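Local coordinates for protein cpftsy (Physcomitrella patens, PDB 4AK9) that probably serves as the GTP-binding receptor of the chloroplast signal recognition particle, taking part in protein targeting to the thylakoid membrane, at residues A[113-118]-A[197-202]; A[128-133]-A[161-166]; A[135-140]-A[202-207]; A[147-152]-A[168-173]. All blocks are in the same frame, centred on the assembly; numbering follows the deposited sequence.

Contact 1 (A[113-118]-A[197-202]); sequences NSRPAV and EEDFDV
The contact is the entry to a parallel strand pair of the GTPase-domain sheet, where Arg115 and Pro116 lead into strand 117-123 beside the loop that feeds strand 202-205. In Arg115 an almost eclipsed chi1 (14°) and bends at chi2 and chi3 bring the guanidinium between the Asp199 and Asp201 side chains, forming a salt-bridge network. OD1 of Asp201 sits over one face, 2.9 Å from NH1 of Arg115 and nearly as close to NH2, with the carboxylate plane 65° from the guanidinium; OD2 is taken by Lys146 N. The carboxylate of Asp199 approaches from the opposite face, its plane only 20° from that of the guanidinium. NH2 of Arg115 is 2.9 Å from OD2 of Asp199, well out of plane, so this pairing is one of charges. The same NH2 makes a weak hydrogen bond to Asp199 O. At the guanidinium edge, water 1 accepts from NE of Arg115 and donates to Phe200 O. Past this cluster, along the chain, the parallel pairing begins: Ala117 N donates to Asp201 O at 2.9 Å, and Ala117 pairs with Val202. Pro116, preceded by a cis peptide bond, brings CB within 3.4 Å of Phe200 O, and its side chain also touches Ala195 and Val196 of helix 184-197.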
loop_
_atom_site.group_PDB
_atom_site.type_symbol
_atom_site.label_atom_id
_atom_site.label_comp_id
_atom_site.label_asym_id
_atom_site.label_seq_id
_atom_site.Cartn_x
_atom_site.Cartn_y
_atom_site.Cartn_z
ATOM N N ASN A 113 -2.084 29.039 26.286
ATOM C CA ASN A 113 -1.775 30.302 26.943
ATOM C C ASN A 113 -0.728 30.154 28.034
ATOM O O ASN A 113 0.106 31.042 28.242
ATOM C CB ASN A 113 -3.057 30.885 27.558
ATOM C CG ASN A 113 -3.769 29.896 28.503
ATOM O OD1 ASN A 113 -3.292 28.775 28.739
ATOM N ND2 ASN A 113 -4.911 30.319 29.049
ATOM N N SER A 114 -0.780 29.027 28.734
ATOM C CA SER A 114 0.028 28.837 29.924
ATOM C C SER A 114 1.171 27.877 29.646
ATOM O O SER A 114 1.141 27.094 28.685
ATOM C CB SER A 114 -0.835 28.296 31.064
ATOM O OG SER A 114 -1.526 27.118 30.660
ATOM N N ARG A 115 2.185 27.952 30.495
ATOM C CA ARG A 115 3.322 27.066 30.404
ATOM C C ARG A 115 3.424 26.286 31.710
ATOM O O ARG A 115 3.022 26.782 32.760
ATOM C CB ARG A 115 4.596 27.871 30.125
ATOM C CG ARG A 115 4.458 29.374 30.346
ATOM C CD ARG A 115 5.112 29.812 31.666
ATOM N NE ARG A 115 6.454 29.246 31.819
ATOM C CZ ARG A 115 7.525 29.682 31.161
ATOM N NH1 ARG A 115 7.408 30.696 30.310
ATOM N NH2 ARG A 115 8.714 29.110 31.349
ATOM N N PRO A 116 3.959 25.060 31.656
ATOM C CA PRO A 116 4.525 24.416 30.465
ATOM C C PRO A 116 3.452 23.813 29.557
ATOM O O PRO A 116 2.403 23.379 30.051
ATOM C CB PRO A 116 5.365 23.293 31.057
ATOM C CG PRO A 116 4.652 22.920 32.315
ATOM C CD PRO A 116 3.987 24.168 32.830
ATOM N N ALA A 117 3.708 23.808 28.250
ATOM C CA ALA A 117 2.948 22.940 27.352
ATOM C C ALA A 117 3.508 21.523 27.480
ATOM O O ALA A 117 4.699 21.326 27.798
ATOM C CB ALA A 117 3.038 23.422 25.909
ATOM N N VAL A 118 2.660 20.526 27.237
ATOM C CA VAL A 118 3.086 19.142 27.348
ATOM C C VAL A 118 2.689 18.383 26.071
ATOM O O VAL A 118 1.517 18.360 25.685
ATOM C CB VAL A 118 2.489 18.437 28.570
ATOM C CG1 VAL A 118 2.893 16.956 28.601
ATOM C CG2 VAL A 118 2.962 19.133 29.877
ATOM N N GLU A 197 7.405 23.503 38.328
ATOM C CA GLU A 197 8.221 24.118 39.376
ATOM C C GLU A 197 9.360 24.946 38.812
ATOM O O GLU A 197 9.672 26.025 39.335
ATOM C CB GLU A 197 8.786 23.063 40.332
ATOM C CG GLU A 197 7.728 22.299 41.113
ATOM C CD GLU A 197 6.811 23.206 41.941
ATOM O OE1 GLU A 197 7.330 23.925 42.828
ATOM O OE2 GLU A 197 5.573 23.194 41.705
ATOM N N GLU A 198 9.986 24.440 37.751
ATOM C CA GLU A 198 11.217 25.054 37.248
ATOM C C GLU A 198 11.051 25.898 35.996
ATOM O O GLU A 198 12.041 26.205 35.323
ATOM C CB GLU A 198 12.284 23.998 37.020
ATOM C CG GLU A 198 12.584 23.205 38.265
ATOM C CD GLU A 198 13.663 22.158 38.040
ATOM O OE1 GLU A 198 14.366 22.227 37.004
ATOM O OE2 GLU A 198 13.807 21.259 38.896
ATOM N N ASP A 199 9.810 26.256 35.681
ATOM C CA ASP A 199 9.564 27.272 34.661
ATOM C C ASP A 199 10.039 26.844 33.255
ATOM O O ASP A 199 10.525 27.675 32.481
ATOM C CB ASP A 199 10.244 28.591 35.088
ATOM C CG ASP A 199 9.592 29.825 34.479
ATOM O OD1 ASP A 199 8.519 30.247 34.980
ATOM O OD2 ASP A 199 10.171 30.380 33.514
ATOM N N PHE A 200 9.893 25.555 32.931
ATOM C CA PHE A 200 10.168 25.043 31.575
ATOM C C PHE A 200 9.024 25.429 30.644
ATOM O O PHE A 200 7.883 25.545 31.090
ATOM C CB PHE A 200 10.295 23.522 31.605
ATOM C CG PHE A 200 11.648 23.021 32.060
ATOM C CD1 PHE A 200 11.909 22.785 33.409
ATOM C CD2 PHE A 200 12.658 22.774 31.133
ATOM C CE1 PHE A 200 13.155 22.314 33.832
ATOM C CE2 PHE A 200 13.907 22.308 31.543
ATOM C CZ PHE A 200 14.156 22.074 32.892
ATOM N N ASP A 201 9.298 25.603 29.354
ATOM C CA ASP A 201 8.239 26.029 28.437
ATOM C C ASP A 201 7.482 24.853 27.833
ATOM O O ASP A 201 6.291 24.965 27.537
ATOM C CB ASP A 201 8.800 26.882 27.312
ATOM C CG ASP A 201 9.450 28.162 27.823
ATOM O OD1 ASP A 201 8.720 29.040 28.343
ATOM O OD2 ASP A 201 10.689 28.295 27.693
ATOM N N VAL A 202 8.183 23.741 27.625
ATOM C CA VAL A 202 7.598 22.605 26.890
ATOM C C VAL A 202 8.166 21.333 27.479
ATOM O O VAL A 202 9.361 21.284 27.788
ATOM C CB VAL A 202 7.994 22.627 25.397
ATOM C CG1 VAL A 202 7.491 21.378 24.712
ATOM C CG2 VAL A 202 7.413 23.849 24.683
HETATM O O HOH W 1 6.791 26.686 33.272
#

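Contact 2 (A[128-133]-A[161-166]); sequences GKTTTL and EQLEVW
Thr130 points its methyl into the groove between Gln162 and Trp166, with CG2 3.7 Å from Gln162 CB and 3.9 Å from Trp166 CD1. The chi1 of -59° sets CG2 opposite the backbone N and turns it to the neighbouring helix, while OG1 is held within its own helix by Gly126 O. The Gln162 side chain runs extended at about a right angle to Thr130. The indole of Trp166 lies against the backbone at Thr130 and Thr131: its NE1 is 4.0 Å from Thr131 CA, and the carbonyl oxygens of both threonines lie over one ring face. In the plane of the indole, at its edge, water 2 accepts from NE1 of Trp166 at 2.7 Å. That water also reaches Thr131 OG1 in a weak bond, although the hydroxyl has its main partner in Gly127 O. Deeper in, CD1 of Leu163 meets CG of Leu133 at 4.0 Å, the two side chains slanting across each other. The segment axes approach to 9.4 Å and cross at -18°, so the helices run nearly parallel. A probable P-loop (Walker A) runs into the first turn of helix 126-142, with Gly128, Lys129 and Thr130, and the packing beside helix 158-170 belongs to the layered alpha/beta core of a P-loop GTPase.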
loop_
_atom_site.group_PDB
_atom_site.type_symbol
_atom_site.label_atom_id
_atom_site.label_comp_id
_atom_site.label_asym_id
_atom_site.label_seq_id
_atom_site.Cartn_x
_atom_site.Cartn_y
_atom_site.Cartn_z
ATOM N N GLY A 128 11.965 5.364 16.115
ATOM C CA GLY A 128 11.411 6.431 15.305
ATOM C C GLY A 128 10.873 7.533 16.196
ATOM O O GLY A 128 11.065 8.732 15.905
ATOM N N LYS A 129 10.188 7.120 17.264
ATOM C CA LYS A 129 9.665 8.039 18.268
ATOM C C LYS A 129 10.794 8.819 18.926
ATOM O O LYS A 129 10.705 10.042 19.076
ATOM C CB LYS A 129 8.870 7.294 19.351
ATOM C CG LYS A 129 7.553 6.730 18.906
ATOM C CD LYS A 129 6.695 6.255 20.121
ATOM C CE LYS A 129 7.328 5.104 20.881
ATOM N NZ LYS A 129 6.281 4.397 21.714
ATOM N N THR A 130 11.858 8.114 19.293
ATOM C CA THR A 130 13.011 8.743 19.955
ATOM C C THR A 130 13.654 9.795 19.057
ATOM O O THR A 130 13.892 10.939 19.468
ATOM C CB THR A 130 14.065 7.694 20.362
ATOM O OG1 THR A 130 13.459 6.743 21.250
ATOM C CG2 THR A 130 15.208 8.371 21.078
ATOM N N THR A 131 13.911 9.417 17.809
ATOM C CA THR A 131 14.491 10.332 16.849
ATOM C C THR A 131 13.593 11.532 16.631
ATOM O O THR A 131 14.059 12.668 16.618
ATOM C CB THR A 131 14.702 9.599 15.494
ATOM O OG1 THR A 131 15.711 8.601 15.662
ATOM C CG2 THR A 131 15.139 10.569 14.433
ATOM N N THR A 132 12.289 11.294 16.489
ATOM C CA THR A 132 11.360 12.414 16.265
ATOM C C THR A 132 11.358 13.399 17.431
ATOM O O THR A 132 11.336 14.625 17.217
ATOM C CB THR A 132 9.928 11.908 15.968
ATOM O OG1 THR A 132 9.984 11.068 14.805
ATOM C CG2 THR A 132 8.969 13.095 15.693
ATOM N N LEU A 133 11.348 12.837 18.634
ATOM C CA LEU A 133 11.428 13.560 19.896
ATOM C C LEU A 133 12.665 14.487 19.870
ATOM O O LEU A 133 12.570 15.672 20.165
ATOM C CB LEU A 133 11.537 12.532 21.032
ATOM C CG LEU A 133 10.650 12.635 22.285
ATOM C CD1 LEU A 133 9.765 13.840 22.220
ATOM C CD2 LEU A 133 9.814 11.371 22.470
ATOM N N GLU A 161 18.203 5.842 27.319
ATOM C CA GLU A 161 19.577 6.218 26.984
ATOM C C GLU A 161 19.652 6.968 25.645
ATOM O O GLU A 161 20.392 7.949 25.492
ATOM C CB GLU A 161 20.457 4.972 26.946
ATOM C CG GLU A 161 20.276 4.071 28.155
ATOM C CD GLU A 161 21.056 2.765 28.042
ATOM O OE1 GLU A 161 21.634 2.500 26.963
ATOM O OE2 GLU A 161 21.087 2.001 29.035
ATOM N N GLN A 162 18.879 6.505 24.671
ATOM C CA GLN A 162 18.868 7.138 23.368
ATOM C C GLN A 162 18.335 8.561 23.497
ATOM O O GLN A 162 18.859 9.485 22.867
ATOM C CB GLN A 162 17.998 6.345 22.403
ATOM C CG GLN A 162 18.528 4.945 22.114
ATOM C CD GLN A 162 17.572 4.124 21.253
ATOM O OE1 GLN A 162 16.427 4.535 20.984
ATOM N NE2 GLN A 162 18.037 2.953 20.816
ATOM N N LEU A 163 17.321 8.733 24.347
ATOM C CA LEU A 163 16.708 10.034 24.537
ATOM C C LEU A 163 17.707 10.973 25.190
ATOM O O LEU A 163 17.773 12.161 24.852
ATOM C CB LEU A 163 15.441 9.889 25.399
ATOM C CG LEU A 163 14.444 11.041 25.364
ATOM C CD1 LEU A 163 14.044 11.347 23.916
ATOM C CD2 LEU A 163 13.223 10.682 26.215
ATOM N N GLU A 164 18.492 10.431 26.114
ATOM C CA GLU A 164 19.525 11.195 26.823
ATOM C C GLU A 164 20.535 11.800 25.840
ATOM O O GLU A 164 20.982 12.942 25.989
ATOM C CB GLU A 164 20.232 10.283 27.831
ATOM C CG GLU A 164 20.945 11.011 28.961
ATOM C CD GLU A 164 21.290 10.084 30.119
ATOM O OE1 GLU A 164 21.233 8.843 29.933
ATOM O OE2 GLU A 164 21.609 10.603 31.216
ATOM N N VAL A 165 20.859 11.050 24.794
ATOM C CA VAL A 165 21.765 11.555 23.776
ATOM C C VAL A 165 21.159 12.747 23.041
ATOM O O VAL A 165 21.829 13.748 22.769
ATOM C CB VAL A 165 22.156 10.440 22.785
ATOM C CG1 VAL A 165 23.127 10.967 21.759
ATOM C CG2 VAL A 165 22.772 9.255 23.539
ATOM N N TRP A 166 19.871 12.644 22.734
ATOM C CA TRP A 166 19.191 13.751 22.088
ATOM C C TRP A 166 19.077 14.949 23.002
ATOM O O TRP A 166 19.129 16.110 22.533
ATOM C CB TRP A 166 17.809 13.316 21.606
ATOM C CG TRP A 166 17.893 12.499 20.358
ATOM C CD1 TRP A 166 17.792 11.145 20.251
ATOM C CD2 TRP A 166 18.162 12.989 19.045
ATOM N NE1 TRP A 166 17.933 10.763 18.939
ATOM C CE2 TRP A 166 18.174 11.876 18.183
ATOM C CE3 TRP A 166 18.375 14.267 18.513
ATOM C CZ2 TRP A 166 18.386 12.000 16.819
ATOM C CZ3 TRP A 166 18.590 14.388 17.168
ATOM C CH2 TRP A 166 18.594 13.258 16.329
HETATM O O HOH W 2 17.444 8.134 18.459
#

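Contact 3 (A[135-140]-A[202-207]); sequences KLANRF and VVLCDT
Leu204 inserts between Ala137 and Phe140 and carries the closer half of this helix-on-sheet contact. One methyl, CD2, rests on the helix backbone, 3.7 Å from Ala137 N, and also meets Ala137 CB at 3.9 Å. The other methyl, CD1, reaches CE2 of Phe140 at 3.9 Å from an oblique direction. The near approach to the helix is consistent with the small side chain of Ala137. Leu136 contributes more loosely, its CB lying 4.2 Å from Leu204 CD2. At the other end the packing is also more relaxed: Phe140 crosses Val202 at about a right angle, and CG2 of Val202 stands 4.1 Å above one ring face, displaced toward the rim. A chi1 of -75° sets CG of Phe140 opposite the carbonyl carbon and brings the ring to the sheet. The segment axes are 10.1 Å apart and run nearly antiparallel, at 170°. All five touching residues are buried, and the more open side of the helix lies away from the strand, where Asn138 points off and ND2 bonds Asp302. Leu119 and Val147, on the strands flanking 202-205, touch both Leu204 and Phe140 and extend the same apolar layer. Wherever two side chains meet, carbon meets carbon, and the approach of CD2 to Ala137 N is van der Waals, which implies that shape fit and burial of hydrocarbon hold helix and strand together.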
loop_
_atom_site.group_PDB
_atom_site.type_symbol
_atom_site.label_atom_id
_atom_site.label_comp_id
_atom_site.label_asym_id
_atom_site.label_seq_id
_atom_site.Cartn_x
_atom_site.Cartn_y
_atom_site.Cartn_z
ATOM N N LYS A 135 14.379 15.568 17.211
ATOM C CA LYS A 135 14.299 16.603 16.204
ATOM C C LYS A 135 13.265 17.655 16.549
ATOM O O LYS A 135 13.415 18.820 16.134
ATOM C CB LYS A 135 14.001 15.996 14.826
ATOM C CG LYS A 135 15.077 15.010 14.342
ATOM C CD LYS A 135 14.851 14.665 12.852
ATOM C CE LYS A 135 15.659 13.453 12.460
ATOM N NZ LYS A 135 15.707 13.276 10.932
ATOM N N LEU A 136 12.211 17.274 17.284
ATOM C CA LEU A 136 11.279 18.300 17.781
ATOM C C LEU A 136 11.992 19.236 18.763
ATOM O O LEU A 136 11.828 20.464 18.715
ATOM C CB LEU A 136 10.062 17.675 18.484
ATOM C CG LEU A 136 8.983 17.133 17.564
ATOM C CD1 LEU A 136 7.935 16.354 18.376
ATOM C CD2 LEU A 136 8.355 18.316 16.802
ATOM N N ALA A 137 12.724 18.639 19.684
ATOM C CA ALA A 137 13.480 19.400 20.683
ATOM C C ALA A 137 14.387 20.429 20.032
ATOM O O ALA A 137 14.467 21.576 20.480
ATOM C CB ALA A 137 14.299 18.475 21.510
ATOM N N ASN A 138 15.055 20.009 18.961
ATOM C CA ASN A 138 15.985 20.863 18.253
ATOM C C ASN A 138 15.270 22.071 17.657
ATOM O O ASN A 138 15.802 23.186 17.644
ATOM C CB ASN A 138 16.702 20.056 17.169
ATOM C CG ASN A 138 17.507 20.932 16.220
ATOM O OD1 ASN A 138 18.606 21.376 16.553
ATOM N ND2 ASN A 138 16.956 21.185 15.028
ATOM N N ARG A 139 14.049 21.862 17.167
ATOM C CA ARG A 139 13.239 22.990 16.693
ATOM C C ARG A 139 12.894 23.982 17.799
ATOM O O ARG A 139 12.939 25.196 17.588
ATOM C CB ARG A 139 11.939 22.510 16.019
ATOM C CG ARG A 139 12.167 21.859 14.684
ATOM C CD ARG A 139 10.836 21.516 14.000
ATOM N NE ARG A 139 10.092 22.715 13.638
ATOM C CZ ARG A 139 10.323 23.451 12.554
ATOM N NH1 ARG A 139 11.290 23.125 11.700
ATOM N NH2 ARG A 139 9.568 24.516 12.322
ATOM N N PHE A 140 12.516 23.479 18.967
ATOM C CA PHE A 140 12.178 24.363 20.074
ATOM C C PHE A 140 13.390 25.145 20.563
ATOM O O PHE A 140 13.302 26.351 20.837
ATOM C CB PHE A 140 11.575 23.566 21.226
ATOM C CG PHE A 140 10.159 23.128 20.980
ATOM C CD1 PHE A 140 9.154 24.072 20.839
ATOM C CD2 PHE A 140 9.834 21.788 20.924
ATOM C CE1 PHE A 140 7.841 23.671 20.609
ATOM C CE2 PHE A 140 8.526 21.377 20.706
ATOM C CZ PHE A 140 7.532 22.311 20.551
ATOM N N VAL A 202 8.183 23.741 27.625
ATOM C CA VAL A 202 7.598 22.605 26.890
ATOM C C VAL A 202 8.166 21.333 27.479
ATOM O O VAL A 202 9.361 21.284 27.788
ATOM C CB VAL A 202 7.994 22.627 25.397
ATOM C CG1 VAL A 202 7.491 21.378 24.712
ATOM C CG2 VAL A 202 7.413 23.849 24.683
ATOM N N VAL A 203 7.313 20.328 27.671
ATOM C CA VAL A 203 7.763 19.012 28.079
ATOM C C VAL A 203 7.462 18.056 26.922
ATOM O O VAL A 203 6.330 18.007 26.439
ATOM C CB VAL A 203 7.000 18.491 29.289
ATOM C CG1 VAL A 203 7.476 17.091 29.668
ATOM C CG2 VAL A 203 7.135 19.460 30.468
ATOM N N LEU A 204 8.474 17.316 26.487
ATOM C CA LEU A 204 8.336 16.347 25.388
ATOM C C LEU A 204 8.386 14.945 25.973
ATOM O O LEU A 204 9.424 14.496 26.446
ATOM C CB LEU A 204 9.468 16.536 24.363
ATOM C CG LEU A 204 9.304 17.396 23.107
ATOM C CD1 LEU A 204 8.183 18.382 23.231
ATOM C CD2 LEU A 204 10.607 18.094 22.635
ATOM N N CYS A 205 7.262 14.233 25.949
ATOM C CA CYS A 205 7.153 12.903 26.610
ATOM C C CYS A 205 7.261 11.734 25.652
ATOM O O CYS A 205 6.516 11.661 24.674
ATOM C CB CYS A 205 5.789 12.770 27.318
ATOM S SG CYS A 205 5.451 14.051 28.547
ATOM N N ASP A 206 8.152 10.800 25.937
ATOM C CA ASP A 206 8.161 9.534 25.208
ATOM C C ASP A 206 7.225 8.579 25.922
ATOM O O ASP A 206 6.970 8.729 27.114
ATOM C CB ASP A 206 9.565 8.952 25.160
ATOM C CG ASP A 206 9.726 7.885 24.073
ATOM O OD1 ASP A 206 8.773 7.684 23.267
ATOM O OD2 ASP A 206 10.815 7.269 24.016
ATOM N N THR A 207 6.680 7.609 25.191
ATOM C CA THR A 207 5.761 6.627 25.780
ATOM C C THR A 207 6.071 5.252 25.213
ATOM O O THR A 207 6.703 5.134 24.147
ATOM C CB THR A 207 4.276 6.939 25.445
ATOM O OG1 THR A 207 4.107 6.991 24.008
ATOM C CG2 THR A 207 3.843 8.268 26.042
#

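Contact 4 (A[147-152]-A[168-173]); sequences VLMAAG and QRTGSE
Glu173 pairs its backbone with strand 147-150 in parallel register, using both its N-H and its carbonyl. Glu173 N donates to Val147 O at 3.2 Å, the donor tilted 17° from the carbonyl plane. The second bond is shorter and nearly straight: Met149 N reaches Glu173 O at 2.7 Å, with 170° at the hydrogen. Leu148, the bridge partner between them, adds a CA-H...O contact to the same Glu173 oxygen, and its CD1 packs 3.7 Å from Glu173 CB. The hydroxyls follow a separate chain of bonds. Thr170 OG1 accepts from Ser172 OG at 2.9 Å and turns its own proton back into the helix, mainly to Trp166 O, with Ala167 O also within bonding range. Ser172 OG thus has a polar partner while lying 3.6 Å from Val147 CB. The extended Met149 chain carries CE to within 3.6 Å of Thr170 OG1, a van der Waals approach. Gly171, with phi 75°, is the C-prime residue of a Schellman motif that ends helix 158-170 through Ser172 N to Ala167 O and turns the chain toward the sheet. Helices 126-142 and 158-170 pack on the side of Val147 and Met149, helix 184-197 on that of Leu148 and Ala150, which places strand 147-150 between two helical layers.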
loop_
_atom_site.group_PDB
_atom_site.type_symbol
_atom_site.label_atom_id
_atom_site.label_comp_id
_atom_site.label_asym_id
_atom_site.label_seq_id
_atom_site.Cartn_x
_atom_site.Cartn_y
_atom_site.Cartn_z
ATOM N N VAL A 147 13.247 23.387 26.961
ATOM C CA VAL A 147 12.648 22.064 26.772
ATOM C C VAL A 147 13.074 21.068 27.836
ATOM O O VAL A 147 14.259 20.998 28.189
ATOM C CB VAL A 147 13.073 21.445 25.403
ATOM C CG1 VAL A 147 12.527 20.034 25.249
ATOM C CG2 VAL A 147 12.630 22.336 24.259
ATOM N N LEU A 148 12.109 20.296 28.338
ATOM C CA LEU A 148 12.396 19.168 29.217
ATOM C C LEU A 148 11.910 17.872 28.578
ATOM O O LEU A 148 10.755 17.779 28.173
ATOM C CB LEU A 148 11.707 19.348 30.576
ATOM C CG LEU A 148 11.792 18.157 31.537
ATOM C CD1 LEU A 148 13.229 17.989 32.027
ATOM C CD2 LEU A 148 10.833 18.313 32.755
ATOM N N MET A 149 12.779 16.868 28.507
ATOM C CA MET A 149 12.377 15.579 27.953
ATOM C C MET A 149 12.013 14.610 29.052
ATOM O O MET A 149 12.604 14.633 30.137
ATOM C CB MET A 149 13.491 14.986 27.075
ATOM C CG MET A 149 13.811 15.804 25.851
ATOM S SD MET A 149 15.164 15.015 24.939
ATOM C CE MET A 149 15.364 16.104 23.575
ATOM N N ALA A 150 11.032 13.748 28.782
ATOM C CA ALA A 150 10.613 12.741 29.749
ATOM C C ALA A 150 10.681 11.358 29.139
ATOM O O ALA A 150 10.003 11.070 28.117
ATOM C CB ALA A 150 9.190 13.033 30.240
ATOM N N ALA A 151 11.486 10.496 29.755
ATOM C CA ALA A 151 11.723 9.157 29.224
ATOM C C ALA A 151 10.688 8.160 29.717
ATOM O O ALA A 151 10.975 7.316 30.582
ATOM C CB ALA A 151 13.134 8.682 29.558
ATOM N N GLY A 152 9.480 8.244 29.154
ATOM C CA GLY A 152 8.381 7.423 29.631
ATOM C C GLY A 152 8.265 6.090 28.921
ATOM O O GLY A 152 7.427 5.269 29.269
ATOM N N GLN A 168 21.214 15.858 25.156
ATOM C CA GLN A 168 22.558 16.456 25.081
ATOM C C GLN A 168 22.819 17.235 23.807
ATOM O O GLN A 168 23.266 18.392 23.859
ATOM C CB GLN A 168 23.636 15.384 25.254
ATOM C CG GLN A 168 23.768 14.909 26.685
ATOM C CD GLN A 168 24.305 16.010 27.603
ATOM O OE1 GLN A 168 25.428 16.491 27.425
ATOM N NE2 GLN A 168 23.492 16.414 28.589
ATOM N N ARG A 169 22.540 16.620 22.661
ATOM C CA ARG A 169 22.727 17.288 21.381
ATOM C C ARG A 169 21.909 18.569 21.282
ATOM O O ARG A 169 22.329 19.557 20.642
ATOM C CB ARG A 169 22.335 16.329 20.251
ATOM C CG ARG A 169 22.461 16.895 18.854
ATOM C CD ARG A 169 22.326 15.773 17.822
ATOM N NE ARG A 169 23.135 14.623 18.221
ATOM C CZ ARG A 169 22.712 13.364 18.254
ATOM N NH1 ARG A 169 21.476 13.047 17.860
ATOM N NH2 ARG A 169 23.538 12.411 18.653
ATOM N N THR A 170 20.740 18.566 21.922
ATOM C CA THR A 170 19.850 19.701 21.748
ATOM C C THR A 170 19.910 20.671 22.897
ATOM O O THR A 170 19.305 21.743 22.824
ATOM C CB THR A 170 18.382 19.273 21.566
ATOM O OG1 THR A 170 17.978 18.493 22.701
ATOM C CG2 THR A 170 18.218 18.474 20.286
ATOM N N GLY A 171 20.612 20.314 23.963
ATOM C CA GLY A 171 20.691 21.214 25.103
ATOM C C GLY A 171 19.406 21.219 25.915
ATOM O O GLY A 171 19.063 22.214 26.552
ATOM N N SER A 172 18.682 20.105 25.872
ATOM C CA SER A 172 17.453 19.944 26.650
ATOM C C SER A 172 17.777 19.213 27.929
ATOM O O SER A 172 18.722 18.416 27.968
ATOM C CB SER A 172 16.430 19.115 25.859
ATOM O OG SER A 172 16.169 19.717 24.600
ATOM N N GLU A 173 16.983 19.460 28.970
ATOM C CA GLU A 173 17.077 18.669 30.201
ATOM C C GLU A 173 16.253 17.404 30.035
ATOM O O GLU A 173 15.405 17.331 29.133
ATOM C CB GLU A 173 16.563 19.476 31.403
ATOM C CG GLU A 173 17.274 20.822 31.588
ATOM C CD GLU A 173 18.751 20.665 31.949
ATOM O OE1 GLU A 173 19.046 19.946 32.937
ATOM O OE2 GLU A 173 19.612 21.254 31.243
#

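All four contacts belong to one sheet and its helices in the GTPase domain. Contacts 1, 3 and 4 meet on strands 117-123, 202-205 and 147-150: contacts 1 and 3 share Val202, Ala117 O lies 2.8 Å from Val203 N, and Leu204 N lies 2.9 Å from Leu148 O. Contacts 2 and 3 use successive turns of helix 126-142, with centres about 9 Å apart. Contact 2 includes the helical end of the probable P-loop, where Lys129 NZ reaches Thr207 O of contact 3 at 2.6 Å. Contacts 2 and 4 share helix 158-170, Leu163 CD2 lying 3.7 Å from Ala151 CA. Contact 4 lies closest to contact 3, about 7 Å between centres. Contact 1 is remote from the P-loop end, its centre about 21 Å from that of contact 2.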